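Local coordinates for protein succinate-semialdehyde dehydrogenase (Synechococcus sp., PDB 4ITA) that oxidises succinic semialdehyde to succinate with a nicotinamide cofactor, held here as NADPH, as a member of the aldehyde dehydrogenase family, at residues 268-273 with 365-370; 50-55 with 175-180; 129-134 with 205-210. One frame throughout, in Å; residues are numbered along the deposited sequence.

Contact 1: residues 268-273 with 365-370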
loop_
_atom_site.group_PDB
_atom_site.type_symbol
_atom_site.label_atom_id
_atom_site.label_comp_id
_atom_site.label_asym_id
_atom_site.label_seq_id
_atom_site.Cartn_x
_atom_site.Cartn_y
_atom_site.Cartn_z
ATOM N N LYS A 268 9.616 5.541 24.928
ATOM C CA LYS A 268 8.489 5.896 25.791
ATOM C C LYS A 268 8.298 4.966 26.995
ATOM O O LYS A 268 7.870 5.408 28.061
ATOM C CB LYS A 268 7.194 6.029 24.974
ATOM C CG LYS A 268 7.303 7.037 23.829
ATOM C CD LYS A 268 5.953 7.635 23.432
ATOM C CE LYS A 268 6.119 8.730 22.364
ATOM N NZ LYS A 268 6.153 8.206 20.957
ATOM N N ARG A 269 8.619 3.688 26.817
ATOM C CA ARG A 269 8.480 2.694 27.881
ATOM C C ARG A 269 9.821 2.016 28.111
ATOM O O ARG A 269 10.318 1.290 27.250
ATOM C CB ARG A 269 7.398 1.663 27.513
ATOM C CG ARG A 269 5.981 2.268 27.416
ATOM C CD ARG A 269 4.920 1.247 26.948
ATOM N NE ARG A 269 5.362 0.661 25.692
ATOM C CZ ARG A 269 5.524 -0.635 25.451
ATOM N NH1 ARG A 269 5.159 -1.557 26.342
ATOM N NH2 ARG A 269 6.025 -1.007 24.280
ATOM N N PHE A 270 10.408 2.284 29.274
ATOM C CA PHE A 270 11.682 1.705 29.660
ATOM C C PHE A 270 11.420 0.400 30.381
ATOM O O PHE A 270 10.705 0.373 31.385
ATOM C CB PHE A 270 12.454 2.682 30.550
ATOM C CG PHE A 270 12.963 3.883 29.806
ATOM C CD1 PHE A 270 12.110 4.920 29.463
ATOM C CD2 PHE A 270 14.286 3.951 29.412
ATOM C CE1 PHE A 270 12.579 6.015 28.751
ATOM C CE2 PHE A 270 14.766 5.044 28.706
ATOM C CZ PHE A 270 13.905 6.076 28.372
ATOM N N ILE A 271 11.968 -0.677 29.829
ATOM C CA ILE A 271 11.732 -2.027 30.324
ATOM C C ILE A 271 13.057 -2.576 30.827
ATOM O O ILE A 271 13.969 -2.857 30.052
ATOM C CB ILE A 271 11.104 -2.899 29.225
ATOM C CG1 ILE A 271 9.729 -2.321 28.848
ATOM C CG2 ILE A 271 10.981 -4.344 29.695
ATOM C CD1 ILE A 271 9.119 -2.907 27.587
ATOM N N LEU A 272 13.173 -2.662 32.149
ATOM C CA LEU A 272 14.456 -2.897 32.795
ATOM C C LEU A 272 14.527 -4.275 33.425
ATOM O O LEU A 272 13.663 -4.640 34.227
ATOM C CB LEU A 272 14.682 -1.842 33.884
ATOM C CG LEU A 272 14.432 -0.391 33.467
ATOM C CD1 LEU A 272 14.710 0.545 34.640
ATOM C CD2 LEU A 272 15.282 -0.023 32.273
ATOM N N HIS A 273 15.557 -5.040 33.071
ATOM C CA HIS A 273 15.790 -6.309 33.756
ATOM C C HIS A 273 16.050 -6.047 35.243
ATOM O O HIS A 273 16.816 -5.144 35.593
ATOM C CB HIS A 273 16.977 -7.052 33.139
ATOM C CG HIS A 273 17.105 -8.461 33.618
ATOM N ND1 HIS A 273 17.507 -8.780 34.897
ATOM C CD2 HIS A 273 16.865 -9.636 32.992
ATOM C CE1 HIS A 273 17.519 -10.096 35.035
ATOM N NE2 HIS A 273 17.128 -10.637 33.894
ATOM N N PRO A 365 7.892 14.703 27.444
ATOM C CA PRO A 365 9.069 14.013 27.994
ATOM C C PRO A 365 8.760 13.229 29.267
ATOM O O PRO A 365 9.305 13.527 30.337
ATOM C CB PRO A 365 10.033 15.164 28.288
ATOM C CG PRO A 365 9.128 16.318 28.620
ATOM C CD PRO A 365 7.924 16.155 27.717
ATOM N N VAL A 366 7.895 12.228 29.135
ATOM C CA VAL A 366 7.377 11.473 30.268
ATOM C C VAL A 366 7.675 9.998 30.048
ATOM O O VAL A 366 7.118 9.372 29.140
ATOM C CB VAL A 366 5.849 11.683 30.429
ATOM C CG1 VAL A 366 5.299 10.882 31.617
ATOM C CG2 VAL A 366 5.529 13.163 30.578
ATOM N N ALA A 367 8.560 9.440 30.869
ATOM C CA ALA A 367 8.957 8.042 30.733
ATOM C C ALA A 367 8.132 7.153 31.641
ATOM O O ALA A 367 7.979 7.462 32.819
ATOM C CB ALA A 367 10.419 7.888 31.073
ATOM N N MET A 368 7.598 6.058 31.099
ATOM C CA MET A 368 7.023 4.988 31.918
ATOM C C MET A 368 8.105 3.936 32.145
ATOM O O MET A 368 8.808 3.565 31.205
ATOM C CB MET A 368 5.799 4.353 31.236
ATOM C CG MET A 368 4.583 5.267 31.076
ATOM S SD MET A 368 3.062 4.466 30.412
ATOM C CE MET A 368 3.289 4.721 28.636
ATOM N N VAL A 369 8.258 3.459 33.380
ATOM C CA VAL A 369 9.311 2.494 33.691
ATOM C C VAL A 369 8.712 1.207 34.240
ATOM O O VAL A 369 7.778 1.240 35.045
ATOM C CB VAL A 369 10.331 3.079 34.695
ATOM C CG1 VAL A 369 11.458 2.085 34.971
ATOM C CG2 VAL A 369 10.901 4.385 34.161
ATOM N N PHE A 370 9.252 0.082 33.781
ATOM C CA PHE A 370 8.800 -1.246 34.171
ATOM C C PHE A 370 9.995 -2.117 34.510
ATOM O O PHE A 370 11.087 -1.909 33.989
ATOM C CB PHE A 370 8.061 -1.899 33.002
ATOM C CG PHE A 370 6.961 -1.056 32.446
ATOM C CD1 PHE A 370 5.669 -1.181 32.927
ATOM C CD2 PHE A 370 7.222 -0.117 31.453
ATOM C CE1 PHE A 370 4.651 -0.394 32.420
ATOM C CE2 PHE A 370 6.212 0.680 30.948
ATOM C CZ PHE A 370 4.925 0.544 31.430
#
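Phe370 and Phe270 lie on neighbouring parallel strands and send their rings to opposite faces of the sheet. Phe370 shares its face with Arg269, Ile271 and Met368; its CG stands beside the backbone N (chi1 -53°), which brings the ring back across the other strand, with CE2 3.8 Å from Arg269 CB and CD2 4.2 Å from Ile271 CG1. The ring edge also passes 3.5 Å from Phe270 O, measured to CD2. Met368, paired with Arg269 across the two strands, has a bend at its last torsion that turns the methyl toward it, CE resting 3.8 Å from Arg269 CG. The arginine thus contributes only its aliphatic part here, while its guanidinium is bonded to the carbonyls of Ser234, Leu381 and Ala382.

On the other face the Phe270 ring lies against the small Ala367, CE1 to CB 3.7 Å, and Met368 O comes in at the ring edge. Further along, Leu272 CD1 meets Val369 CG1 at 3.6 Å. The backbones pair in regular parallel fashion: Phe270 gives its N-H to Met368 O (2.8 Å) and receives that of Phe370 on its own O (2.8 Å). Met368 N to Lys268 O and Leu272 N to Phe370 O extend the ladder.

In the sheet, strand 267-273 is flanked by 366-372 on one side and 235-239 on the other. Helix 375-383 packs on the Phe370 and Ile271 face through Leu381, and helix 274-289 packs on the opposite one, Phe280 touching Phe270 and Leu272.

Contact 2: residues 50-55 with 175-180. With EDO (1,2-ethanediol), chain E.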
loop_
_atom_site.group_PDB
_atom_site.type_symbol
_atom_site.label_atom_id
_atom_site.label_comp_id
_atom_site.label_asym_id
_atom_site.label_seq_id
_atom_site.Cartn_x
_atom_site.Cartn_y
_atom_site.Cartn_z
ATOM N N ARG A 50 17.358 16.272 -10.418
ATOM C CA ARG A 50 18.517 16.182 -9.542
ATOM C C ARG A 50 19.121 17.548 -9.254
ATOM O O ARG A 50 19.484 17.849 -8.118
ATOM C CB ARG A 50 19.566 15.276 -10.191
ATOM C CG ARG A 50 20.834 15.110 -9.390
ATOM C CD ARG A 50 21.811 14.160 -10.075
ATOM N NE ARG A 50 21.227 12.832 -10.280
ATOM C CZ ARG A 50 20.894 12.330 -11.468
ATOM N NH1 ARG A 50 20.358 11.122 -11.545
ATOM N NH2 ARG A 50 21.098 13.031 -12.579
ATOM N N GLN A 51 19.229 18.378 -10.285
ATOM C CA GLN A 51 19.729 19.740 -10.111
ATOM C C GLN A 51 18.864 20.525 -9.127
ATOM O O GLN A 51 19.368 21.164 -8.199
ATOM C CB GLN A 51 19.755 20.465 -11.454
ATOM C CG GLN A 51 20.126 21.927 -11.316
ATOM C CD GLN A 51 19.775 22.747 -12.544
ATOM O OE1 GLN A 51 19.340 22.213 -13.572
ATOM N NE2 GLN A 51 19.968 24.058 -12.446
ATOM N N TRP A 52 17.555 20.468 -9.319
ATOM C CA TRP A 52 16.653 21.223 -8.458
ATOM C C TRP A 52 16.692 20.676 -7.028
ATOM O O TRP A 52 16.719 21.447 -6.065
ATOM C CB TRP A 52 15.245 21.247 -9.058
ATOM C CG TRP A 52 15.218 21.899 -10.426
ATOM C CD1 TRP A 52 15.979 22.962 -10.848
ATOM C CD2 TRP A 52 14.417 21.514 -11.553
ATOM N NE1 TRP A 52 15.691 23.259 -12.160
ATOM C CE2 TRP A 52 14.737 22.387 -12.615
ATOM C CE3 TRP A 52 13.464 20.510 -11.767
ATOM C CZ2 TRP A 52 14.141 22.281 -13.874
ATOM C CZ3 TRP A 52 12.868 20.411 -13.019
ATOM C CH2 TRP A 52 13.207 21.292 -14.053
ATOM N N LEU A 53 16.764 19.352 -6.882
ATOM C CA LEU A 53 16.849 18.748 -5.554
ATOM C C LEU A 53 18.142 19.129 -4.839
ATOM O O LEU A 53 18.140 19.432 -3.646
ATOM C CB LEU A 53 16.746 17.230 -5.648
ATOM C CG LEU A 53 15.485 16.558 -5.133
ATOM C CD1 LEU A 53 15.712 15.057 -5.055
ATOM C CD2 LEU A 53 15.084 17.120 -3.775
ATOM N N GLU A 54 19.248 19.126 -5.577
ATOM C CA GLU A 54 20.530 19.512 -4.995
ATOM C C GLU A 54 20.570 20.997 -4.665
ATOM O O GLU A 54 21.175 21.401 -3.676
ATOM C CB GLU A 54 21.701 19.083 -5.893
ATOM C CG GLU A 54 21.855 17.568 -5.895
ATOM C CD GLU A 54 22.986 17.043 -6.762
ATOM O OE1 GLU A 54 23.426 17.758 -7.687
ATOM O OE2 GLU A 54 23.425 15.896 -6.510
ATOM N N ASN A 55 19.900 21.811 -5.476
ATOM C CA ASN A 55 19.766 23.226 -5.159
ATOM C C ASN A 55 19.003 23.426 -3.851
ATOM O O ASN A 55 19.369 24.273 -3.039
ATOM C CB ASN A 55 19.057 23.992 -6.279
ATOM C CG ASN A 55 19.950 24.278 -7.459
ATOM O OD1 ASN A 55 21.158 24.051 -7.430
ATOM N ND2 ASN A 55 19.347 24.797 -8.519
ATOM N N ALA A 175 14.864 26.814 -5.571
ATOM C CA ALA A 175 15.719 25.756 -6.094
ATOM C C ALA A 175 15.549 25.560 -7.597
ATOM O O ALA A 175 16.449 25.040 -8.268
ATOM C CB ALA A 175 15.442 24.458 -5.374
ATOM N N GLY A 176 14.393 25.959 -8.124
ATOM C CA GLY A 176 14.130 25.854 -9.546
ATOM C C GLY A 176 12.998 24.932 -9.943
ATOM O O GLY A 176 12.711 24.803 -11.127
ATOM N N PHE A 177 12.352 24.275 -8.982
ATOM C CA PHE A 177 11.241 23.389 -9.336
ATOM C C PHE A 177 10.114 24.204 -9.957
ATOM O O PHE A 177 9.697 25.207 -9.380
ATOM C CB PHE A 177 10.723 22.618 -8.117
ATOM C CG PHE A 177 11.623 21.498 -7.677
ATOM C CD1 PHE A 177 11.620 20.284 -8.362
ATOM C CD2 PHE A 177 12.460 21.646 -6.576
ATOM C CE1 PHE A 177 12.451 19.252 -7.961
ATOM C CE2 PHE A 177 13.284 20.609 -6.164
ATOM C CZ PHE A 177 13.274 19.416 -6.856
ATOM N N PRO A 178 9.629 23.781 -11.138
ATOM C CA PRO A 178 8.581 24.562 -11.816
ATOM C C PRO A 178 7.314 24.775 -10.980
ATOM O O PRO A 178 6.960 23.959 -10.114
ATOM C CB PRO A 178 8.265 23.721 -13.049
ATOM C CG PRO A 178 9.550 22.995 -13.345
ATOM C CD PRO A 178 10.122 22.670 -11.980
ATOM N N GLU A 179 6.635 25.882 -11.250
ATOM C CA GLU A 179 5.399 26.229 -10.566
ATOM C C GLU A 179 4.386 25.094 -10.687
ATOM O O GLU A 179 4.159 24.561 -11.772
ATOM C CB GLU A 179 4.825 27.498 -11.184
ATOM C CG GLU A 179 3.554 27.988 -10.526
ATOM C CD GLU A 179 3.028 29.277 -11.124
ATOM O OE1 GLU A 179 3.619 29.791 -12.095
ATOM O OE2 GLU A 179 2.008 29.775 -10.618
ATOM N N GLY A 180 3.772 24.725 -9.567
ATOM C CA GLY A 180 2.782 23.655 -9.550
ATOM C C GLY A 180 3.338 22.288 -9.215
ATOM O O GLY A 180 2.581 21.345 -8.992
HETATM C C1 EDO E . 7.327 25.629 -5.636
HETATM O O1 EDO E . 6.808 26.711 -6.415
HETATM C C2 EDO E . 7.886 24.542 -6.543
HETATM O O2 EDO E . 6.864 24.015 -7.397
#
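Trp52 CB sits 3.4 Å from the centre of the Phe177 ring, almost straight above its face, a CH-pi contact. Trp52 CG stands beside the backbone N (chi1 -60°), carrying the indole out past that ring and turning its edge to the same face, a T-shaped pair with planes 61° apart. Leu53 CG approaches Phe177 CZ at 4.0 Å, and Tyr41 of helix 24-41 touches both aromatics.

One face of the indole carries the chain leaving helix 162-175. Pro178 CD lies 3.7 Å from Trp52 CZ3 over the six-membered ring, and Gly176 O is 3.5 Å from Trp52 CE2. Gly176 ends that helix in a Schellman motif with positive phi, where a side chain would collide with its own chain and Trp52 CD1. The contact packs a turn of helix 46-62 against the C-terminal cap of another helix, and Ala175 CB comes 3.3 Å from Trp52 O.

At the rim the amide of Asn55 reaches the helix-end carbonyl: ND2 donates to Ala175 O at 2.9 Å, nearly straight at 170°, with the acceptor in the amide plane. At the loop's far end a 1,2-ethanediol, probably from the crystallisation liquor, gives its O2 hydroxyl to Pro178 O (2.7 Å).

Contact 3: residues 129-134 with 205-210. With NDP (NADPH dihydro-nicotinamide-adenine-dinucleotide phosphate), chain C; EDO (1,2-ethanediol), chain M.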
loop_
_atom_site.group_PDB
_atom_site.type_symbol
_atom_site.label_atom_id
_atom_site.label_comp_id
_atom_site.label_asym_id
_atom_site.label_seq_id
_atom_site.Cartn_x
_atom_site.Cartn_y
_atom_site.Cartn_z
ATOM N N VAL A 129 -0.217 14.916 4.079
ATOM C CA VAL A 129 -0.694 15.544 5.305
ATOM C C VAL A 129 0.368 15.312 6.369
ATOM O O VAL A 129 0.737 14.164 6.650
ATOM C CB VAL A 129 -2.040 14.949 5.758
ATOM C CG1 VAL A 129 -2.456 15.526 7.115
ATOM C CG2 VAL A 129 -3.111 15.211 4.710
ATOM N N MET A 130 0.879 16.401 6.941
ATOM C CA MET A 130 2.069 16.343 7.795
ATOM C C MET A 130 1.846 16.983 9.165
ATOM O O MET A 130 0.980 17.835 9.322
ATOM C CB MET A 130 3.253 17.005 7.084
ATOM C CG MET A 130 3.741 16.216 5.863
ATOM S SD MET A 130 4.577 14.632 6.226
ATOM C CE MET A 130 3.798 13.540 5.033
ATOM N N PRO A 131 2.634 16.568 10.170
ATOM C CA PRO A 131 2.473 17.069 11.538
ATOM C C PRO A 131 3.481 18.157 11.921
ATOM O O PRO A 131 4.491 18.354 11.239
ATOM C CB PRO A 131 2.730 15.819 12.374
ATOM C CG PRO A 131 3.828 15.157 11.628
ATOM C CD PRO A 131 3.524 15.389 10.141
ATOM N N TRP A 132 3.219 18.844 13.032
ATOM C CA TRP A 132 4.082 19.937 13.445
ATOM C C TRP A 132 5.396 19.491 14.090
ATOM O O TRP A 132 6.272 20.319 14.285
ATOM C CB TRP A 132 3.342 20.915 14.377
ATOM C CG TRP A 132 2.626 20.242 15.517
ATOM C CD1 TRP A 132 1.278 20.047 15.626
ATOM C CD2 TRP A 132 3.209 19.670 16.702
ATOM N NE1 TRP A 132 0.987 19.397 16.796
ATOM C CE2 TRP A 132 2.151 19.148 17.470
ATOM C CE3 TRP A 132 4.515 19.559 17.187
ATOM C CZ2 TRP A 132 2.362 18.512 18.699
ATOM C CZ3 TRP A 132 4.723 18.912 18.407
ATOM C CH2 TRP A 132 3.651 18.401 19.145
ATOM N N ASN A 133 5.552 18.213 14.437
ATOM C CA ASN A 133 6.693 17.860 15.294
ATOM C C ASN A 133 8.063 17.899 14.624
ATOM O O ASN A 133 9.056 18.237 15.266
ATOM C CB ASN A 133 6.459 16.569 16.094
ATOM C CG ASN A 133 6.482 15.327 15.244
ATOM O OD1 ASN A 133 6.125 15.344 14.063
ATOM N ND2 ASN A 133 6.903 14.220 15.847
ATOM N N PHE A 134 8.114 17.573 13.335
ATOM C CA PHE A 134 9.336 17.741 12.550
ATOM C C PHE A 134 8.897 18.435 11.278
ATOM O O PHE A 134 8.755 17.804 10.228
ATOM C CB PHE A 134 10.015 16.399 12.253
ATOM C CG PHE A 134 10.573 15.720 13.475
ATOM C CD1 PHE A 134 9.842 14.749 14.142
ATOM C CD2 PHE A 134 11.827 16.056 13.956
ATOM C CE1 PHE A 134 10.358 14.119 15.275
ATOM C CE2 PHE A 134 12.351 15.431 15.090
ATOM C CZ PHE A 134 11.610 14.464 15.746
ATOM N N THR A 205 -0.504 10.436 1.420
ATOM C CA THR A 205 0.358 9.996 2.500
ATOM C C THR A 205 0.103 10.872 3.724
ATOM O O THR A 205 -0.121 12.087 3.608
ATOM C CB THR A 205 1.840 10.018 2.056
ATOM O OG1 THR A 205 2.654 9.390 3.048
ATOM C CG2 THR A 205 2.335 11.428 1.792
ATOM N N LEU A 206 0.088 10.254 4.900
ATOM C CA LEU A 206 -0.111 11.012 6.128
ATOM C C LEU A 206 0.850 10.553 7.201
ATOM O O LEU A 206 1.030 9.349 7.422
ATOM C CB LEU A 206 -1.556 10.887 6.630
ATOM C CG LEU A 206 -1.926 11.681 7.887
ATOM C CD1 LEU A 206 -3.374 12.163 7.834
ATOM C CD2 LEU A 206 -1.725 10.861 9.177
ATOM N N THR A 207 1.465 11.529 7.859
ATOM C CA THR A 207 2.211 11.318 9.090
ATOM C C THR A 207 1.462 12.075 10.180
ATOM O O THR A 207 1.156 13.261 10.028
ATOM C CB THR A 207 3.654 11.827 8.947
ATOM O OG1 THR A 207 4.297 11.100 7.891
ATOM C CG2 THR A 207 4.428 11.631 10.244
ATOM N N GLY A 208 1.121 11.391 11.262
ATOM C CA GLY A 208 0.258 11.988 12.265
ATOM C C GLY A 208 -0.330 10.978 13.224
ATOM O O GLY A 208 0.198 9.882 13.385
ATOM N N SER A 209 -1.426 11.363 13.861
ATOM C CA SER A 209 -2.087 10.516 14.843
ATOM C C SER A 209 -3.059 9.554 14.172
ATOM O O SER A 209 -3.433 9.723 13.005
ATOM C CB SER A 209 -2.854 11.382 15.836
ATOM O OG SER A 209 -4.016 11.906 15.215
ATOM N N GLU A 210 -3.497 8.554 14.927
ATOM C CA GLU A 210 -4.422 7.567 14.393
ATOM C C GLU A 210 -5.746 8.130 13.865
ATOM O O GLU A 210 -6.183 7.719 12.794
ATOM C CB GLU A 210 -4.681 6.438 15.394
ATOM C CG GLU A 210 -5.524 5.337 14.788
ATOM C CD GLU A 210 -5.646 4.125 15.676
ATOM O OE1 GLU A 210 -4.729 3.887 16.491
ATOM O OE2 GLU A 210 -6.667 3.414 15.554
HETATM P PA NDP C . -2.591 15.120 14.279
HETATM O O1A NDP C . -2.970 13.792 13.690
HETATM O O2A NDP C . -3.562 15.850 15.165
HETATM O O5B NDP C . -2.209 16.111 13.083
HETATM C C5B NDP C . -1.319 15.726 12.028
HETATM C C4B NDP C . -1.778 16.309 10.694
HETATM O O4B NDP C . -3.038 15.728 10.345
HETATM C C3B NDP C . -2.028 17.811 10.739
HETATM O O3B NDP C . -1.752 18.362 9.444
HETATM C C2B NDP C . -3.518 17.895 11.012
HETATM O O2B NDP C . -4.111 19.110 10.572
HETATM C C1B NDP C . -3.998 16.767 10.142
HETATM N N9A NDP C . -5.299 16.194 10.518
HETATM C C8A NDP C . -5.798 15.984 11.752
HETATM N N7A NDP C . -7.016 15.398 11.669
HETATM C C5A NDP C . -7.285 15.210 10.367
HETATM C C6A NDP C . -8.386 14.650 9.567
HETATM N N6A NDP C . -9.475 14.146 10.180
HETATM N N1A NDP C . -8.252 14.662 8.227
HETATM C C2A NDP C . -7.170 15.155 7.610
HETATM N N3A NDP C . -6.131 15.687 8.270
HETATM C C4A NDP C . -6.147 15.733 9.617
HETATM O O3 NDP C . -1.173 14.817 15.015
HETATM P PN NDP C . -0.458 15.406 16.349
HETATM O O1N NDP C . -1.446 15.591 17.479
HETATM O O2N NDP C . 0.429 16.540 15.914
HETATM O O5D NDP C . 0.487 14.164 16.746
HETATM C C5D NDP C . 1.561 13.775 15.900
HETATM C C4D NDP C . 1.510 12.275 15.668
HETATM O O4D NDP C . 2.309 11.935 14.525
HETATM C C3D NDP C . 2.073 11.475 16.825
HETATM O O3D NDP C . 1.247 10.335 17.084
HETATM C C2D NDP C . 3.444 11.100 16.296
HETATM O O2D NDP C . 3.949 9.953 16.979
HETATM C C1D NDP C . 3.145 10.817 14.838
HETATM N N1N NDP C . 4.389 10.833 14.056
HETATM C C2N NDP C . 4.650 9.849 13.179
HETATM C C3N NDP C . 5.965 9.591 12.795
HETATM C C7N NDP C . 6.294 8.523 11.794
HETATM O O7N NDP C . 7.088 8.793 10.895
HETATM N N7N NDP C . 5.733 7.322 11.900
HETATM C C4N NDP C . 7.114 10.372 13.387
HETATM C C5N NDP C . 6.630 11.651 13.891
HETATM C C6N NDP C . 5.286 11.829 14.206
HETATM P P2B NDP C . -4.463 20.295 11.598
HETATM O O1X NDP C . -5.073 21.323 10.689
HETATM O O2X NDP C . -5.448 19.730 12.594
HETATM O O3X NDP C . -3.188 20.766 12.229
HETATM C C1 EDO M . -0.849 7.691 17.818
HETATM O O1 EDO M . -1.051 7.257 16.464
HETATM C C2 EDO M . -2.179 7.624 18.562
HETATM O O2 EDO M . -3.138 8.495 17.956
#
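Thr207 packs against the Pro131 ring, whose CD lies 3.2 Å from Thr207 O, and sets its methyl over one face of the dihydronicotinamide, CG2 to C2N 3.4 Å. At that ring's edge, near its plane, comes the amide of Asn133, ND2 3.2 Å from C5N, and C5N lies near the plane of the Phe134 ring, at its edge. The Trp132 indole brings NE1 to 3.0 Å from the phosphate oxygen O2N.

Strands 115-129 and 201-207 of the Rossmann-type cofactor domain run parallel: Val129 N bonds to Thr205 O, Thr207 N to Val129 O, and Val129 CG1 meets Leu206 CD1 at 3.6 Å. The Met130 chain, bent at its second and third torsions, lays SD and CE against the Thr207 side chain. The adenosine ribose hydroxyl O3B donates to Met130 O (2.8 Å).

Asn133 belongs to the Pro-Trp-Asn-Phe sequence whose asparagine lines the oxyanion hole in related aldehyde dehydrogenases, and its ND2 is bonded to Gln262 O. With a leucine in its place, Gln262 O would probably lose its amide donor and the nicotinamide a polar neighbour.

At Ser209, the N-cap of helix 210-222, the torsion (chi1 73°) brings OG round to the side of its own N-H, and the two donate to NADPH O1A, N at 2.9 Å and OG at 2.6 Å. The pyrophosphate charge at this helix start is probably stabilised by the helix dipole.

How the contacts relate
Contact 3 forms part of the NADPH pocket; the centres of contacts 1 and 2 are each 24 Å from its centre. Contacts 1 and 2 fall on opposite sides of the chain's centre, 44 Å apart between centres. Contact 1, about 8 Å from contact 3 at the nearest atoms, still reaches toward the cofactor: the side chain of Lys268 is about 5 Å from NADPH and forms a salt bridge with Glu361, which is itself hydrogen-bonded to NADPH. Contact 2 stays about 15 Å from contact 3 at the nearest atoms, but helix 137-149 bridges them, touching Met130 and Thr207 through Gln138 and Leu53 through Ala144. Their segments also alternate along the chain.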